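Local structure of Aln2 (Streptomyces sp. CM020, 6P7L) at residues Tyr121-Val126 with Val133-Thr138. The protein is a noncanonical SnoaL-like member of the NTF2-like superfamily, probably taking part in biosynthesis of the polyketide antibiotic alnumycin. Residues are numbered along the deposited sequence; the frame is centred on the assembly and turned at random.
Sequences YATVTV and VLVEPT
V126 and L134 form a hydrogen-bonded antiparallel pair: V126 N donates to L134 O at 2.9 Å, and L134 N answers V126 O at 3.0 Å. Two residues along, past the non-hydrogen-bonded pair T125/V135, E136 N reaches V124 O at 2.8 Å, with an almost straight N-H...O angle of 171°. Here the backbone ladder of this β-hairpin, part of the curved NTF2-like sheet, is interrupted at E136-P137, although the chain stays extended. A side chain takes over: chi1 of -174° swings T123 OG1 away from its own N and out to the other strand, where it donates to E136 O at 2.8 Å from well off the carbonyl plane. V135 CG1 lies 3.6 Å from the same OG1.

Apolar contacts are few: V126 CB faces L134 CB at 4.3 Å, and T138 CG2 meets T123 CB at 4.1 Å. T138 also packs on T125 of a second subunit.

Among polar groups, T125 OG1 is hydrogen-bonded to the indole NE1 of W102. E136 runs alongside V124, its OE1 3.6 Å from V124 CB, while R93 forms a salt bridge to that oxygen and F94 packs against both residues. A threonine hydroxyl thus carries the pairing across a break in the strand, beside a carboxylate flanking valine and probably steadied by arginine.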
ATOM      1  N   TYR A 121       7.507   3.959  -4.126  1.00 12.18           N
ATOM      2  CA  TYR A 121       8.122   2.654  -4.011  1.00 12.67           C
ATOM      3  C   TYR A 121       7.287   1.631  -4.786  1.00 13.70           C
ATOM      4  O   TYR A 121       6.059   1.689  -4.773  1.00 15.28           O
ATOM      5  CB  TYR A 121       8.163   2.208  -2.554  1.00 12.27           C
ATOM      6  CG  TYR A 121       8.946   3.096  -1.587  1.00 12.90           C
ATOM      7  CD1 TYR A 121       9.758   4.114  -2.037  1.00 13.38           C
ATOM      8  CD2 TYR A 121       8.871   2.884  -0.221  1.00 16.31           C
ATOM      9  CE1 TYR A 121      10.502   4.894  -1.145  1.00 14.08           C
ATOM     10  CE2 TYR A 121       9.578   3.656   0.670  1.00 15.52           C
ATOM     11  CZ  TYR A 121      10.412   4.649   0.193  1.00 16.91           C
ATOM     12  OH  TYR A 121      11.166   5.386   1.076  1.00 18.33           O
ATOM     13  N   ALA A 122       7.952   0.650  -5.379  1.00 12.73           N
ATOM     14  CA  ALA A 122       7.267  -0.441  -6.050  1.00 12.66           C
ATOM     15  C   ALA A 122       8.005  -1.752  -5.854  1.00 13.16           C
ATOM     16  O   ALA A 122       9.232  -1.800  -5.765  1.00 16.65           O
ATOM     17  CB  ALA A 122       7.087  -0.181  -7.555  1.00 15.02           C
ATOM     18  N   THR A 123       7.214  -2.824  -5.800  1.00 11.46           N
ATOM     19  CA  THR A 123       7.750  -4.168  -5.892  1.00 12.42           C
ATOM     20  C   THR A 123       6.733  -5.031  -6.616  1.00 16.36           C
ATOM     21  O   THR A 123       5.617  -4.599  -6.912  1.00 14.72           O
ATOM     22  CB  THR A 123       8.105  -4.739  -4.522  1.00 15.59           C
ATOM     23  OG1 THR A 123       8.758  -6.011  -4.703  1.00 22.02           O
ATOM     24  CG2 THR A 123       6.892  -4.899  -3.682  1.00 19.07           C
ATOM     25  N   VAL A 124       7.168  -6.229  -6.960  1.00 14.38           N
ATOM     26  CA  VAL A 124       6.332  -7.224  -7.621  1.00 12.55           C
ATOM     27  C   VAL A 124       6.413  -8.500  -6.804  1.00 12.44           C
ATOM     28  O   VAL A 124       7.517  -8.987  -6.502  1.00 15.07           O
ATOM     29  CB  VAL A 124       6.770  -7.463  -9.073  1.00 16.96           C
ATOM     30  CG1 VAL A 124       5.924  -8.531  -9.705  1.00 18.77           C
ATOM     31  CG2 VAL A 124       6.641  -6.166  -9.843  1.00 18.37           C
ATOM     32  N   THR A 125       5.242  -9.028  -6.442  1.00 13.08           N
ATOM     33  CA  THR A 125       5.160 -10.385  -5.925  1.00 12.02           C
ATOM     34  C   THR A 125       4.833 -11.316  -7.085  1.00 13.62           C
ATOM     35  O   THR A 125       4.103 -10.950  -8.009  1.00 12.36           O
ATOM     36  CB  THR A 125       4.118 -10.537  -4.811  1.00 15.33           C
ATOM     37  OG1 THR A 125       2.839 -10.129  -5.266  1.00 17.43           O
ATOM     38  CG2 THR A 125       4.484  -9.681  -3.562  1.00 20.95           C
ATOM     39  N   VAL A 126       5.360 -12.534  -7.025  1.00 13.87           N
ATOM     40  CA  VAL A 126       5.088 -13.533  -8.056  1.00 13.40           C
ATOM     41  C   VAL A 126       4.600 -14.808  -7.387  1.00 14.58           C
ATOM     42  O   VAL A 126       5.369 -15.482  -6.695  1.00 15.08           O
ATOM     43  CB  VAL A 126       6.314 -13.818  -8.923  1.00 11.92           C
ATOM     44  CG1 VAL A 126       5.909 -14.702 -10.084  1.00 18.06           C
ATOM     45  CG2 VAL A 126       6.939 -12.499  -9.417  1.00 16.72           C
ATOM     46  N   VAL A 133       5.542 -17.722  -3.191  1.00 22.52           N
ATOM     47  CA  VAL A 133       5.488 -16.276  -3.376  1.00 20.14           C
ATOM     48  C   VAL A 133       6.918 -15.750  -3.394  1.00 24.30           C
ATOM     49  O   VAL A 133       7.629 -15.878  -2.394  1.00 24.11           O
ATOM     50  CB  VAL A 133       4.680 -15.584  -2.267  1.00 25.03           C
ATOM     51  CG1 VAL A 133       4.636 -14.052  -2.551  1.00 22.58           C
ATOM     52  CG2 VAL A 133       3.283 -16.192  -2.209  1.00 22.28           C
ATOM     53  N   LEU A 134       7.344 -15.187  -4.523  1.00 17.49           N
ATOM     54  CA  LEU A 134       8.623 -14.483  -4.653  1.00 16.22           C
ATOM     55  C   LEU A 134       8.378 -12.989  -4.521  1.00 16.99           C
ATOM     56  O   LEU A 134       7.323 -12.505  -4.931  1.00 19.47           O
ATOM     57  CB  LEU A 134       9.286 -14.771  -6.002  1.00 51.89           C
ATOM     58  CG  LEU A 134       9.491 -16.223  -6.420  1.00 85.53           C
ATOM     59  CD1 LEU A 134      10.051 -16.333  -7.818  1.00 81.55           C
ATOM     60  CD2 LEU A 134      10.413 -16.901  -5.415  1.00 80.17           C
ATOM     61  N   VAL A 135       9.297 -12.273  -3.877  1.00 14.84           N
ATOM     62  CA  VAL A 135       9.255 -10.810  -3.829  1.00 13.03           C
ATOM     63  C   VAL A 135      10.443 -10.264  -4.608  1.00 17.34           C
ATOM     64  O   VAL A 135      11.601 -10.546  -4.266  1.00 15.64           O
ATOM     65  CB  VAL A 135       9.239 -10.284  -2.392  1.00 13.70           C
ATOM     66  CG1 VAL A 135       9.199  -8.772  -2.377  1.00 17.41           C
ATOM     67  CG2 VAL A 135       8.084 -10.871  -1.618  1.00 26.34           C
ATOM     68  N   GLU A 136      10.156  -9.487  -5.646  1.00 15.87           N
ATOM     69  CA  GLU A 136      11.210  -8.928  -6.480  1.00 12.96           C
ATOM     70  C   GLU A 136      11.894  -7.735  -5.811  1.00 14.97           C
ATOM     71  O   GLU A 136      11.327  -7.093  -4.918  1.00 15.49           O
ATOM     72  CB  GLU A 136      10.640  -8.549  -7.839  1.00 16.66           C
ATOM     73  CG  GLU A 136      10.270  -9.770  -8.667  1.00 19.64           C
ATOM     74  CD  GLU A 136      10.085  -9.459 -10.150  1.00 20.40           C
ATOM     75  OE1 GLU A 136       9.938  -8.258 -10.481  1.00 26.98           O
ATOM     76  OE2 GLU A 136      10.104 -10.411 -10.959  1.00 27.83           O
ATOM     77  N   PRO A 137      13.137  -7.439  -6.212  1.00 13.19           N
ATOM     78  CA  PRO A 137      13.837  -6.289  -5.630  1.00 15.61           C
ATOM     79  C   PRO A 137      12.971  -5.036  -5.690  1.00 13.42           C
ATOM     80  O   PRO A 137      12.305  -4.743  -6.692  1.00 14.96           O
ATOM     81  CB  PRO A 137      15.102  -6.149  -6.488  1.00 17.62           C
ATOM     82  CG  PRO A 137      15.160  -7.394  -7.344  1.00 20.65           C
ATOM     83  CD  PRO A 137      13.917  -8.148  -7.252  1.00 20.51           C
ATOM     84  N   THR A 138      13.012  -4.262  -4.614  1.00 15.35           N
ATOM     85  CA  THR A 138      12.203  -3.066  -4.616  1.00 13.84           C
ATOM     86  C   THR A 138      12.804  -2.031  -5.565  1.00 15.75           C
ATOM     87  O   THR A 138      13.982  -2.073  -5.924  1.00 16.14           O
ATOM     88  CB  THR A 138      12.066  -2.531  -3.204  1.00 10.96           C
ATOM     89  OG1 THR A 138      13.346  -2.347  -2.639  1.00 15.49           O
ATOM     90  CG2 THR A 138      11.321  -3.504  -2.327  1.00 14.17           C
TER